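PDB 3L1W: uncharacterized protein from Enterococcus faecalis, which is of unknown function but belongs to the endonuclease/exonuclease/phosphatase family and may act as a 3'-5' exonuclease on RNA. Local coordinates for residues N168-E173 and E212-I217. Sequence-based numbering, arbitrary orientation.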
ATOM      1  N   ASN A 168      10.988  -1.035  21.382  1.00 15.12           N
ATOM      2  CA  ASN A 168      10.483  -0.284  22.532  1.00 15.32           C
ATOM      3  C   ASN A 168      11.405   0.868  22.919  1.00 17.43           C
ATOM      4  O   ASN A 168      11.438   1.277  24.079  1.00 18.00           O
ATOM      5  CB  ASN A 168      10.262  -1.211  23.744  1.00 17.45           C
ATOM      6  CG  ASN A 168       8.827  -1.722  23.836  1.00 20.41           C
ATOM      7  OD1 ASN A 168       7.873  -0.957  23.662  1.00 18.31           O
ATOM      8  ND2 ASN A 168       8.667  -3.009  24.131  1.00 19.86           N
ATOM      9  N   ALA A 169      12.136   1.411  21.945  1.00 16.00           N
ATOM     10  CA  ALA A 169      13.122   2.453  22.233  1.00 17.28           C
ATOM     11  C   ALA A 169      13.164   3.489  21.124  1.00 14.85           C
ATOM     12  O   ALA A 169      13.284   3.133  19.957  1.00 17.07           O
ATOM     13  CB  ALA A 169      14.513   1.841  22.413  1.00 19.65           C
ATOM     14  N   GLU A 170      13.083   4.766  21.499  1.00 18.16           N
ATOM     15  CA  GLU A 170      13.301   5.852  20.543  1.00 21.23           C
ATOM     16  C   GLU A 170      14.782   5.888  20.146  1.00 20.15           C
ATOM     17  O   GLU A 170      15.624   5.276  20.803  1.00 17.78           O
ATOM     18  CB  GLU A 170      12.861   7.200  21.122  1.00 23.23           C
ATOM     19  CG  GLU A 170      11.408   7.230  21.615  1.00 28.66           C
ATOM     20  CD  GLU A 170      10.388   7.515  20.521  1.00 37.29           C
ATOM     21  OE1 GLU A 170      10.722   8.167  19.505  1.00 37.08           O
ATOM     22  OE2 GLU A 170       9.226   7.092  20.689  1.00 42.08           O
ATOM     23  N   SER A 171      15.089   6.620  19.077  1.00 17.05           N
ATOM     24  CA  SER A 171      16.389   6.507  18.398  1.00 23.67           C
ATOM     25  C   SER A 171      17.620   6.805  19.251  1.00 23.16           C
ATOM     26  O   SER A 171      18.724   6.353  18.937  1.00 24.09           O
ATOM     27  CB  SER A 171      16.408   7.404  17.158  1.00 21.06           C
ATOM     28  OG  SER A 171      16.295   8.763  17.550  1.00 24.88           O
ATOM     29  N   GLY A 172      17.446   7.572  20.320  1.00 19.58           N
ATOM     30  CA  GLY A 172      18.583   8.032  21.099  1.00 22.68           C
ATOM     31  C   GLY A 172      19.047   7.076  22.182  1.00 20.65           C
ATOM     32  O   GLY A 172      20.055   7.341  22.846  1.00 22.49           O
ATOM     33  N   GLU A 173      18.322   5.974  22.384  1.00 19.92           N
ATOM     34  CA  GLU A 173      18.661   5.046  23.473  1.00 23.49           C
ATOM     35  C   GLU A 173      19.949   4.274  23.217  1.00 22.37           C
ATOM     36  O   GLU A 173      20.326   4.054  22.067  1.00 20.70           O
ATOM     37  CB  GLU A 173      17.527   4.043  23.743  1.00 23.58           C
ATOM     38  CG  GLU A 173      16.304   4.642  24.415  1.00 23.22           C
ATOM     39  CD  GLU A 173      15.520   3.623  25.238  1.00 24.03           C
ATOM     40  OE1 GLU A 173      15.947   2.445  25.321  1.00 19.95           O
ATOM     41  OE2 GLU A 173      14.478   4.012  25.807  1.00 21.10           O
ATOM     42  N   GLU A 212       5.387   7.514  18.227  1.00 21.32           N
ATOM     43  CA  GLU A 212       6.635   7.012  18.786  1.00 22.65           C
ATOM     44  C   GLU A 212       7.380   6.196  17.731  1.00 19.11           C
ATOM     45  O   GLU A 212       6.776   5.421  16.994  1.00 21.33           O
ATOM     46  CB  GLU A 212       6.358   6.158  20.028  1.00 24.38           C
ATOM     47  CG  GLU A 212       5.637   6.923  21.133  1.00 29.45           C
ATOM     48  CD  GLU A 212       5.432   6.093  22.385  1.00 37.08           C
ATOM     49  OE1 GLU A 212       6.203   5.135  22.599  1.00 32.05           O
ATOM     50  OE2 GLU A 212       4.492   6.391  23.149  1.00 40.03           O
ATOM     51  N   GLU A 213       8.691   6.394  17.651  1.00 18.17           N
ATOM     52  CA  GLU A 213       9.532   5.629  16.735  0.50 17.17           C
ATOM     53  C   GLU A 213      10.153   4.466  17.492  1.00 17.93           C
ATOM     54  O   GLU A 213      11.267   4.571  18.023  1.00 17.91           O
ATOM     55  CB  GLU A 213      10.640   6.508  16.151  0.50 19.96           C
ATOM     56  CG  GLU A 213      10.135   7.670  15.323  0.50 22.13           C
ATOM     57  CD  GLU A 213      11.226   8.659  14.958  0.50 21.56           C
ATOM     58  OE1 GLU A 213      12.410   8.407  15.272  0.50 19.10           O
ATOM     59  OE2 GLU A 213      10.889   9.702  14.362  0.50 21.83           O
ATOM     60  N   ILE A 214       9.432   3.353  17.555  1.00 16.36           N
ATOM     61  CA  ILE A 214       9.913   2.228  18.352  1.00 13.84           C
ATOM     62  C   ILE A 214      10.120   0.934  17.555  1.00 14.17           C
ATOM     63  O   ILE A 214      10.775   0.013  18.037  1.00 17.40           O
ATOM     64  CB  ILE A 214       9.017   1.963  19.591  1.00 16.70           C
ATOM     65  CG1 ILE A 214       7.564   1.671  19.188  1.00 16.99           C
ATOM     66  CG2 ILE A 214       9.105   3.144  20.577  1.00 17.47           C
ATOM     67  CD1 ILE A 214       6.665   1.339  20.395  1.00 16.59           C
ATOM     68  N   ASP A 215       9.598   0.889  16.331  1.00 15.44           N
ATOM     69  CA  ASP A 215       9.807  -0.271  15.457  1.00 15.07           C
ATOM     70  C   ASP A 215      10.876   0.065  14.438  1.00 16.10           C
ATOM     71  O   ASP A 215      10.912   1.185  13.940  1.00 18.45           O
ATOM     72  CB  ASP A 215       8.511  -0.626  14.734  1.00 15.35           C
ATOM     73  CG  ASP A 215       7.394  -0.953  15.691  1.00 22.14           C
ATOM     74  OD1 ASP A 215       7.445  -2.033  16.301  1.00 20.00           O
ATOM     75  OD2 ASP A 215       6.475  -0.122  15.848  1.00 22.48           O
ATOM     76  N   TYR A 216      11.730  -0.910  14.123  1.00 14.13           N
ATOM     77  CA  TYR A 216      12.897  -0.699  13.273  1.00 14.94           C
ATOM     78  C   TYR A 216      13.181  -1.883  12.368  1.00 13.32           C
ATOM     79  O   TYR A 216      12.901  -3.036  12.715  1.00 15.95           O
ATOM     80  CB  TYR A 216      14.146  -0.452  14.129  1.00 14.17           C
ATOM     81  CG  TYR A 216      14.091   0.840  14.900  1.00 15.70           C
ATOM     82  CD1 TYR A 216      14.747   1.976  14.439  1.00 19.45           C
ATOM     83  CD2 TYR A 216      13.358   0.935  16.074  1.00 17.18           C
ATOM     84  CE1 TYR A 216      14.679   3.172  15.137  1.00 18.56           C
ATOM     85  CE2 TYR A 216      13.272   2.124  16.767  1.00 16.33           C
ATOM     86  CZ  TYR A 216      13.937   3.232  16.301  1.00 16.43           C
ATOM     87  OH  TYR A 216      13.859   4.408  17.000  1.00 16.23           O
ATOM     88  N   ILE A 217      13.756  -1.582  11.207  1.00 13.43           N
ATOM     89  CA  ILE A 217      14.334  -2.599  10.351  1.00 13.75           C
ATOM     90  C   ILE A 217      15.803  -2.247  10.178  1.00 14.72           C
ATOM     91  O   ILE A 217      16.151  -1.304   9.464  1.00 16.27           O
ATOM     92  CB  ILE A 217      13.616  -2.685   8.987  1.00 16.00           C
ATOM     93  CG1 ILE A 217      12.162  -3.115   9.184  1.00 16.81           C
ATOM     94  CG2 ILE A 217      14.343  -3.650   8.050  1.00 16.20           C
ATOM     95  CD1 ILE A 217      11.365  -3.195   7.855  1.00 16.58           C
TER
HETATM   96  O   HOH W   1      13.040   8.441  17.915  1.00 23.21           O
HETATM   97  O   HOH W   2       8.610   5.898  23.053  1.00 31.86           O
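Residues 168-171 run past 212-216 nearly at right angles (86°), with Asn-168 lying against Ile-214 and Glu-170 against Glu-213. Both segments belong to the DNase I-like fold: 168-173 begins with the last residue of a Gly-Asp-Phe-Asn sequence, which matches the GDxN active-site motif of the superfamily and is consistent with a place near the catalytic site, and leads into helix 174-179, while 212-214 is the loop that enters strand 215-220. Backbone meets backbone closely where the CA of Glu-170 directs its hydrogen at Glu-213 O, a nearly straight CA-H...O contact of 3.5 Å. The same oxygen accepts the hydroxyl of Tyr-216, whose OH stands 2.8 Å from Glu-213 O and above the carbonyl plane, so this carbonyl joins the Glu-170 backbone to the tyrosine ring. Ala-169 O approaches that ring obliquely and receives a hydrogen bond from His-176, and Phe-167 meets the ring edge-to-face. Ile-214 sets CG2 3.7 Å from the backbone N of Ala-169; its CD1 lies 4.2 Å from Asn-168 OD1, while Asn-168 ND2 bonds to Leu-133 O. Glu-170 makes the main side-chain reach. Its CB points away from 212-217, but the bend at chi2 (-84°) brings the carboxylate to the backbone N-H of Glu-213, which forks weakly to OE1 and OE2. OE2 also comes alongside the CB of Glu-212. Three carboxylates gather here, Glu-170 OE2 4.1 Å from Glu-212 OE1 and Glu-170 OE1 4.6 Å from Glu-213 OE1, which would tend to raise the pKa of one or more. Two waters probably ease the repulsion: one donates to Glu-170 OE2 and Glu-212 OE1, while the other donates hydrogen bonds to Glu-170 OE1 and Glu-213 OE1 and accepts the backbone N-H of Ser-171, its oxygen 3.0 Å from Ser-171 N.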